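Putative phosphomannomutase (Thermus thermophilus, PDB 1TUO) probably acts as a magnesium-dependent sugar-phosphate mutase of the phosphohexose mutase family, moving a phosphate group between positions of its sugar substrate. Local coordinates at residues 286-291 / 325-330; 424-429 / 443-448. One frame throughout, in Å; residues are numbered along the deposited sequence.

Contact 1. Residues 286-291 / 325-330; sequences RAVKNF and GDCFIG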
ATOM      1  N   ARG A 286       3.799 -12.271 -15.431  1.00 28.44           N
ATOM      2  CA  ARG A 286       4.357 -10.935 -15.570  1.00 27.09           C
ATOM      3  C   ARG A 286       4.312 -10.143 -14.271  1.00 25.33           C
ATOM      4  O   ARG A 286       3.576 -10.476 -13.343  1.00 21.97           O
ATOM      5  CB  ARG A 286       3.593 -10.181 -16.657  1.00 29.07           C
ATOM      6  CG  ARG A 286       2.097 -10.252 -16.449  1.00 30.10           C
ATOM      7  CD  ARG A 286       1.294  -9.651 -17.593  1.00 30.27           C
ATOM      8  NE  ARG A 286      -0.132  -9.818 -17.330  1.00 29.31           N
ATOM      9  CZ  ARG A 286      -1.032  -8.841 -17.382  1.00 29.56           C
ATOM     10  NH1 ARG A 286      -0.669  -7.600 -17.695  1.00 28.81           N
ATOM     11  NH2 ARG A 286      -2.298  -9.105 -17.101  1.00 28.91           N
ATOM     12  N   ALA A 287       5.132  -9.104 -14.212  1.00 23.24           N
ATOM     13  CA  ALA A 287       5.173  -8.217 -13.062  1.00 22.87           C
ATOM     14  C   ALA A 287       4.459  -6.962 -13.546  1.00 22.51           C
ATOM     15  O   ALA A 287       4.617  -6.567 -14.702  1.00 22.83           O
ATOM     16  CB  ALA A 287       6.621  -7.895 -12.694  1.00 23.39           C
ATOM     17  N   VAL A 288       3.668  -6.339 -12.676  1.00 21.21           N
ATOM     18  CA  VAL A 288       2.947  -5.129 -13.049  1.00 21.13           C
ATOM     19  C   VAL A 288       3.467  -3.981 -12.189  1.00 21.67           C
ATOM     20  O   VAL A 288       3.643  -4.139 -10.986  1.00 22.25           O
ATOM     21  CB  VAL A 288       1.426  -5.297 -12.828  1.00 20.21           C
ATOM     22  CG1 VAL A 288       0.676  -4.111 -13.430  1.00 21.38           C
ATOM     23  CG2 VAL A 288       0.957  -6.615 -13.440  1.00 22.22           C
ATOM     24  N   LYS A 289       3.729  -2.838 -12.814  1.00 21.79           N
ATOM     25  CA  LYS A 289       4.253  -1.675 -12.093  1.00 20.98           C
ATOM     26  C   LYS A 289       3.652  -0.386 -12.624  1.00 22.41           C
ATOM     27  O   LYS A 289       3.325  -0.293 -13.807  1.00 21.39           O
ATOM     28  CB  LYS A 289       5.779  -1.604 -12.247  1.00 21.36           C
ATOM     29  CG  LYS A 289       6.247  -1.590 -13.708  1.00 22.30           C
ATOM     30  CD  LYS A 289       7.712  -1.159 -13.869  1.00 25.04           C
ATOM     31  CE  LYS A 289       7.815   0.306 -14.294  1.00 25.42           C
ATOM     32  NZ  LYS A 289       9.203   0.722 -14.679  1.00 27.72           N
ATOM     33  N   ASN A 290       3.490   0.617 -11.765  1.00 21.66           N
ATOM     34  CA  ASN A 290       2.963   1.870 -12.280  1.00 21.63           C
ATOM     35  C   ASN A 290       4.107   2.655 -12.923  1.00 21.22           C
ATOM     36  O   ASN A 290       5.278   2.271 -12.825  1.00 21.75           O
ATOM     37  CB  ASN A 290       2.230   2.692 -11.197  1.00 22.50           C
ATOM     38  CG  ASN A 290       3.162   3.391 -10.213  1.00 24.79           C
ATOM     39  OD1 ASN A 290       4.316   3.703 -10.517  1.00 23.77           O
ATOM     40  ND2 ASN A 290       2.632   3.680  -9.027  1.00 23.19           N
ATOM     41  N   PHE A 291       3.750   3.747 -13.585  1.00 21.31           N
ATOM     42  CA  PHE A 291       4.679   4.599 -14.323  1.00 21.75           C
ATOM     43  C   PHE A 291       5.881   5.188 -13.577  1.00 21.58           C
ATOM     44  O   PHE A 291       6.876   5.545 -14.205  1.00 22.87           O
ATOM     45  CB  PHE A 291       3.864   5.724 -14.973  1.00 22.49           C
ATOM     46  CG  PHE A 291       4.512   6.349 -16.176  1.00 24.02           C
ATOM     47  CD1 PHE A 291       5.100   5.560 -17.160  1.00 23.85           C
ATOM     48  CD2 PHE A 291       4.467   7.731 -16.360  1.00 24.49           C
ATOM     49  CE1 PHE A 291       5.632   6.135 -18.316  1.00 24.15           C
ATOM     50  CE2 PHE A 291       4.993   8.314 -17.509  1.00 25.11           C
ATOM     51  CZ  PHE A 291       5.576   7.516 -18.491  1.00 25.25           C
ATOM     52  N   GLY A 325      -5.164 -13.022 -14.185  1.00 34.54           N
ATOM     53  CA  GLY A 325      -4.620 -14.291 -13.723  1.00 34.46           C
ATOM     54  C   GLY A 325      -3.268 -14.746 -14.241  1.00 34.52           C
ATOM     55  O   GLY A 325      -2.911 -15.918 -14.086  1.00 34.90           O
ATOM     56  N   ASP A 326      -2.501 -13.837 -14.833  1.00 33.47           N
ATOM     57  CA  ASP A 326      -1.195 -14.196 -15.374  1.00 32.39           C
ATOM     58  C   ASP A 326      -0.069 -13.339 -14.789  1.00 29.87           C
ATOM     59  O   ASP A 326       0.956 -13.134 -15.436  1.00 30.51           O
ATOM     60  CB  ASP A 326      -1.222 -14.057 -16.901  1.00 36.63           C
ATOM     61  CG  ASP A 326      -0.003 -14.669 -17.570  1.00 41.34           C
ATOM     62  OD1 ASP A 326       0.131 -14.524 -18.806  1.00 44.78           O
ATOM     63  OD2 ASP A 326       0.818 -15.299 -16.870  1.00 44.64           O
ATOM     64  N   CYS A 327      -0.258 -12.852 -13.564  1.00 27.34           N
ATOM     65  CA  CYS A 327       0.747 -12.013 -12.902  1.00 24.51           C
ATOM     66  C   CYS A 327       1.312 -12.703 -11.656  1.00 23.97           C
ATOM     67  O   CYS A 327       0.678 -13.608 -11.107  1.00 23.95           O
ATOM     68  CB  CYS A 327       0.122 -10.680 -12.470  1.00 23.86           C
ATOM     69  SG  CYS A 327      -0.745  -9.740 -13.747  1.00 24.42           S
ATOM     70  N   PHE A 328       2.499 -12.290 -11.209  1.00 22.30           N
ATOM     71  CA  PHE A 328       3.065 -12.874  -9.992  1.00 22.42           C
ATOM     72  C   PHE A 328       3.430 -11.811  -8.957  1.00 22.21           C
ATOM     73  O   PHE A 328       3.786 -12.127  -7.827  1.00 22.35           O
ATOM     74  CB  PHE A 328       4.272 -13.790 -10.291  1.00 22.67           C
ATOM     75  CG  PHE A 328       5.534 -13.068 -10.684  1.00 23.21           C
ATOM     76  CD1 PHE A 328       5.738 -12.647 -11.994  1.00 23.80           C
ATOM     77  CD2 PHE A 328       6.540 -12.846  -9.746  1.00 24.37           C
ATOM     78  CE1 PHE A 328       6.933 -12.016 -12.368  1.00 23.03           C
ATOM     79  CE2 PHE A 328       7.729 -12.220 -10.104  1.00 22.64           C
ATOM     80  CZ  PHE A 328       7.930 -11.805 -11.415  1.00 23.10           C
ATOM     81  N   ILE A 329       3.321 -10.546  -9.344  1.00 20.92           N
ATOM     82  CA  ILE A 329       3.604  -9.453  -8.417  1.00 19.86           C
ATOM     83  C   ILE A 329       3.177  -8.131  -9.044  1.00 19.87           C
ATOM     84  O   ILE A 329       3.171  -7.990 -10.264  1.00 20.35           O
ATOM     85  CB  ILE A 329       5.111  -9.400  -8.049  1.00 19.00           C
ATOM     86  CG1 ILE A 329       5.309  -8.552  -6.788  1.00 18.75           C
ATOM     87  CG2 ILE A 329       5.917  -8.823  -9.206  1.00 18.72           C
ATOM     88  CD1 ILE A 329       6.734  -8.616  -6.231  1.00 18.81           C
ATOM     89  N   GLY A 330       2.792  -7.172  -8.208  1.00 19.38           N
ATOM     90  CA  GLY A 330       2.383  -5.870  -8.716  1.00 20.40           C
ATOM     91  C   GLY A 330       2.827  -4.815  -7.725  1.00 20.05           C
ATOM     92  O   GLY A 330       2.645  -4.985  -6.523  1.00 20.33           O
TER
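Arg286 O takes one hydrogen bond, from Phe328 N at 3.0 Å, tilted 20° from the carbonyl plane; the CA-H of Cys327 adds a weaker contact, and the ring atom Phe328 CD1 touches Arg286 O from beside at 3.3 Å. Arg286 N bonds to Asp326 O, which completes the parallel pairing of Arg286 with Cys327. At Phe328 the chain turns a corner and the ladder slips by one residue: Val288 N bonds to Ile329 O at 3.0 Å, while Phe328 O is taken by Arg278 of helix 267-280. On one face Cys327 SG touches an aliphatic and a cationic neighbour, set about at right angles. Val288 CG2 packs 3.6 Å from Cys327 SG, and one face of the Arg286 guanidinium, near its rim, meets the sulfur, which sits 3.4 Å above its plane. With CG between the backbone N and the carbonyl carbon (chi1 50°), Arg286 brings CG beside Asp326 O; the chain runs extended to NE, and the group ends in a salt bridge to Glu321 and a hydrogen bond to Thr309. A leucine in place of Arg286 would probably leave Glu321 without its counter-charge and Cys327 SG without its guanidinium contact. On the other face Ala287 CB meets Ile329 CG2 at 3.7 Å, and Leu271 and Leu274 of helix 267-280 continue this apolar layer. The chemistry differs by face: apolar contacts on that of Ala287 and Ile329, a thiol against a salt-bridged cation on that of Val288, with backbone bonds joining two central strands of the domain III sheet.

Contact 2. Residues 424-429 / 443-448; sequences EEAWVL and VEAQSP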
ATOM      1  N   GLU A 424      19.854   8.261 -20.968  1.00 42.14           N
ATOM      2  CA  GLU A 424      20.619   7.035 -20.878  1.00 44.89           C
ATOM      3  C   GLU A 424      20.975   6.932 -19.398  1.00 45.69           C
ATOM      4  O   GLU A 424      21.649   7.809 -18.854  1.00 46.36           O
ATOM      5  CB  GLU A 424      21.893   7.136 -21.720  1.00 46.72           C
ATOM      6  CG  GLU A 424      22.769   5.893 -21.688  1.00 49.43           C
ATOM      7  CD  GLU A 424      22.138   4.704 -22.394  1.00 51.17           C
ATOM      8  OE1 GLU A 424      22.747   3.614 -22.381  1.00 52.62           O
ATOM      9  OE2 GLU A 424      21.035   4.860 -22.961  1.00 52.55           O
ATOM     10  N   GLU A 425      20.490   5.883 -18.741  1.00 45.96           N
ATOM     11  CA  GLU A 425      20.771   5.666 -17.323  1.00 46.56           C
ATOM     12  C   GLU A 425      20.062   6.626 -16.356  1.00 45.01           C
ATOM     13  O   GLU A 425      20.359   6.632 -15.162  1.00 45.90           O
ATOM     14  CB  GLU A 425      22.284   5.720 -17.083  1.00 48.85           C
ATOM     15  CG  GLU A 425      23.075   4.705 -17.897  1.00 52.13           C
ATOM     16  CD  GLU A 425      24.576   4.843 -17.704  1.00 53.79           C
ATOM     17  OE1 GLU A 425      25.034   4.794 -16.543  1.00 55.55           O
ATOM     18  OE2 GLU A 425      25.295   4.997 -18.713  1.00 54.64           O
ATOM     19  N   ALA A 426      19.131   7.432 -16.860  1.00 42.50           N
ATOM     20  CA  ALA A 426      18.393   8.360 -16.004  1.00 38.89           C
ATOM     21  C   ALA A 426      17.006   8.690 -16.559  1.00 37.05           C
ATOM     22  O   ALA A 426      16.796   8.705 -17.771  1.00 36.24           O
ATOM     23  CB  ALA A 426      19.194   9.641 -15.804  1.00 39.97           C
ATOM     24  N   TRP A 427      16.064   8.948 -15.656  1.00 33.55           N
ATOM     25  CA  TRP A 427      14.700   9.290 -16.034  1.00 33.28           C
ATOM     26  C   TRP A 427      14.150  10.368 -15.105  1.00 31.18           C
ATOM     27  O   TRP A 427      14.386  10.346 -13.894  1.00 29.15           O
ATOM     28  CB  TRP A 427      13.803   8.031 -16.003  1.00 37.00           C
ATOM     29  CG  TRP A 427      12.565   8.123 -15.121  1.00 41.88           C
ATOM     30  CD1 TRP A 427      11.635   9.129 -15.101  1.00 44.03           C
ATOM     31  CD2 TRP A 427      12.137   7.173 -14.135  1.00 44.15           C
ATOM     32  NE1 TRP A 427      10.668   8.869 -14.164  1.00 45.67           N
ATOM     33  CE2 TRP A 427      10.948   7.674 -13.556  1.00 44.68           C
ATOM     34  CE3 TRP A 427      12.642   5.945 -13.682  1.00 44.70           C
ATOM     35  CZ2 TRP A 427      10.258   6.995 -12.549  1.00 45.17           C
ATOM     36  CZ3 TRP A 427      11.953   5.269 -12.680  1.00 44.61           C
ATOM     37  CH2 TRP A 427      10.775   5.798 -12.126  1.00 45.18           C
ATOM     38  N   VAL A 428      13.416  11.310 -15.686  1.00 29.34           N
ATOM     39  CA  VAL A 428      12.807  12.396 -14.931  1.00 27.98           C
ATOM     40  C   VAL A 428      11.331  12.470 -15.295  1.00 28.77           C
ATOM     41  O   VAL A 428      10.981  12.678 -16.457  1.00 27.72           O
ATOM     42  CB  VAL A 428      13.465  13.746 -15.258  1.00 28.18           C
ATOM     43  CG1 VAL A 428      12.821  14.844 -14.433  1.00 28.02           C
ATOM     44  CG2 VAL A 428      14.960  13.672 -14.984  1.00 26.07           C
ATOM     45  N   LEU A 429      10.474  12.306 -14.294  1.00 27.48           N
ATOM     46  CA  LEU A 429       9.033  12.327 -14.504  1.00 29.16           C
ATOM     47  C   LEU A 429       8.342  13.504 -13.830  1.00 30.76           C
ATOM     48  O   LEU A 429       8.517  13.732 -12.633  1.00 29.84           O
ATOM     49  CB  LEU A 429       8.418  11.024 -13.980  1.00 26.45           C
ATOM     50  CG  LEU A 429       6.888  10.913 -13.935  1.00 27.00           C
ATOM     51  CD1 LEU A 429       6.332  10.885 -15.353  1.00 26.79           C
ATOM     52  CD2 LEU A 429       6.489   9.649 -13.183  1.00 26.03           C
ATOM     53  N   VAL A 443      12.598  11.230  -9.823  1.00 21.66           N
ATOM     54  CA  VAL A 443      13.851  11.046 -10.534  1.00 20.72           C
ATOM     55  C   VAL A 443      14.587   9.780 -10.147  1.00 20.94           C
ATOM     56  O   VAL A 443      14.731   9.463  -8.963  1.00 21.38           O
ATOM     57  CB  VAL A 443      14.829  12.241 -10.310  1.00 18.95           C
ATOM     58  CG1 VAL A 443      16.183  11.934 -10.932  1.00 19.78           C
ATOM     59  CG2 VAL A 443      14.260  13.512 -10.937  1.00 21.12           C
ATOM     60  N   GLU A 444      15.025   9.047 -11.167  1.00 20.02           N
ATOM     61  CA  GLU A 444      15.827   7.856 -10.968  1.00 20.84           C
ATOM     62  C   GLU A 444      17.088   8.049 -11.798  1.00 20.95           C
ATOM     63  O   GLU A 444      17.023   8.454 -12.964  1.00 21.51           O
ATOM     64  CB  GLU A 444      15.110   6.584 -11.435  1.00 20.17           C
ATOM     65  CG  GLU A 444      16.031   5.372 -11.347  1.00 22.09           C
ATOM     66  CD  GLU A 444      15.318   4.053 -11.539  1.00 23.22           C
ATOM     67  OE1 GLU A 444      14.441   3.973 -12.426  1.00 23.92           O
ATOM     68  OE2 GLU A 444      15.654   3.095 -10.810  1.00 24.13           O
ATOM     69  N   ALA A 445      18.237   7.773 -11.189  1.00 21.90           N
ATOM     70  CA  ALA A 445      19.519   7.899 -11.869  1.00 23.99           C
ATOM     71  C   ALA A 445      20.511   6.922 -11.246  1.00 25.57           C
ATOM     72  O   ALA A 445      20.187   6.236 -10.275  1.00 24.75           O
ATOM     73  CB  ALA A 445      20.036   9.335 -11.763  1.00 23.09           C
ATOM     74  N   GLN A 446      21.719   6.877 -11.795  1.00 27.49           N
ATOM     75  CA  GLN A 446      22.747   5.960 -11.318  1.00 30.81           C
ATOM     76  C   GLN A 446      23.340   6.278  -9.946  1.00 30.49           C
ATOM     77  O   GLN A 446      23.844   5.384  -9.270  1.00 31.26           O
ATOM     78  CB  GLN A 446      23.875   5.871 -12.347  1.00 34.81           C
ATOM     79  CG  GLN A 446      24.462   4.474 -12.508  1.00 40.96           C
ATOM     80  CD  GLN A 446      23.511   3.508 -13.206  1.00 43.62           C
ATOM     81  OE1 GLN A 446      23.836   2.336 -13.408  1.00 44.56           O
ATOM     82  NE2 GLN A 446      22.333   3.999 -13.580  1.00 45.48           N
ATOM     83  N   SER A 447      23.280   7.538  -9.527  1.00 28.53           N
ATOM     84  CA  SER A 447      23.836   7.921  -8.231  1.00 27.47           C
ATOM     85  C   SER A 447      22.954   8.946  -7.536  1.00 26.69           C
ATOM     86  O   SER A 447      22.154   9.624  -8.183  1.00 25.95           O
ATOM     87  CB  SER A 447      25.228   8.522  -8.417  1.00 28.74           C
ATOM     88  OG  SER A 447      25.141   9.751  -9.119  1.00 27.86           O
ATOM     89  N   PRO A 448      23.086   9.074  -6.205  1.00 25.83           N
ATOM     90  CA  PRO A 448      22.264  10.049  -5.486  1.00 24.65           C
ATOM     91  C   PRO A 448      22.673  11.463  -5.899  1.00 23.45           C
ATOM     92  O   PRO A 448      21.861  12.381  -5.869  1.00 22.09           O
ATOM     93  CB  PRO A 448      22.594   9.778  -4.018  1.00 26.26           C
ATOM     94  CG  PRO A 448      23.064   8.349  -4.013  1.00 26.50           C
ATOM     95  CD  PRO A 448      23.886   8.266  -5.265  1.00 26.51           C
TER
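Trp427 and Glu444 form an antiparallel hydrogen-bonded pair in the beta hairpin 426-431/440-445, part of the antiparallel sheet of the C-terminal domain. Trp427 N reaches Glu444 O at 2.9 Å, nearly in line with the carbonyl bond, and Glu444 N returns to Trp427 O at 3.1 Å. Their side chains share a face: the benzo part of the indole leans on the aliphatic root of the glutamate, with Trp427 CE3 3.4 Å from Glu444 CB. With CG anti to the backbone N (chi1 174°), Glu444 brings its carboxylate to the edge of the benzo ring, where the modelled approach is too close to be relied on; Thr294, Trp295 N and His381 hold the carboxylate there. On the other face, Val428 and Val443 lie side by side, CG1 of Val428 4.0 Å from CG2 of Val443, and helix 448-459 packs on this face through Leu454 and Leu455 against Val443. Next to Ala426 and Ala445, Glu425 and Gln446 make no backbone hydrogen bond with each other. The Glu425 carboxylate lies near the Gln446 amide, their planes 82° apart, and Gln446 OE1 accepts from Thr380 N. There Glu425 O and Gln446 N stand 3.6 Å apart, buried, each without a hydrogen-bond partner in the model.

The two contacts come in series along the chain, with 286-291 / 325-330 closing before 424-429 / 443-448 opens, and their centres lie 22 Å apart. Contact 1 belongs to the mixed four-stranded sheet of domain III, contact 2 to the antiparallel five-stranded sheet of the C-terminal domain, so no sheet is shared. They nevertheless touch: at the end of strand 286-290 Phe291 CE2 packs 3.6 Å from Leu429 CD1. Lys420, in strand 419-423 next to the hairpin, has cation-pi contacts with both Phe291 and Trp427 and bonds to Phe291 O. The end of one sheet thus meets a side-chain face of the other, forming part of the interface between these two domains.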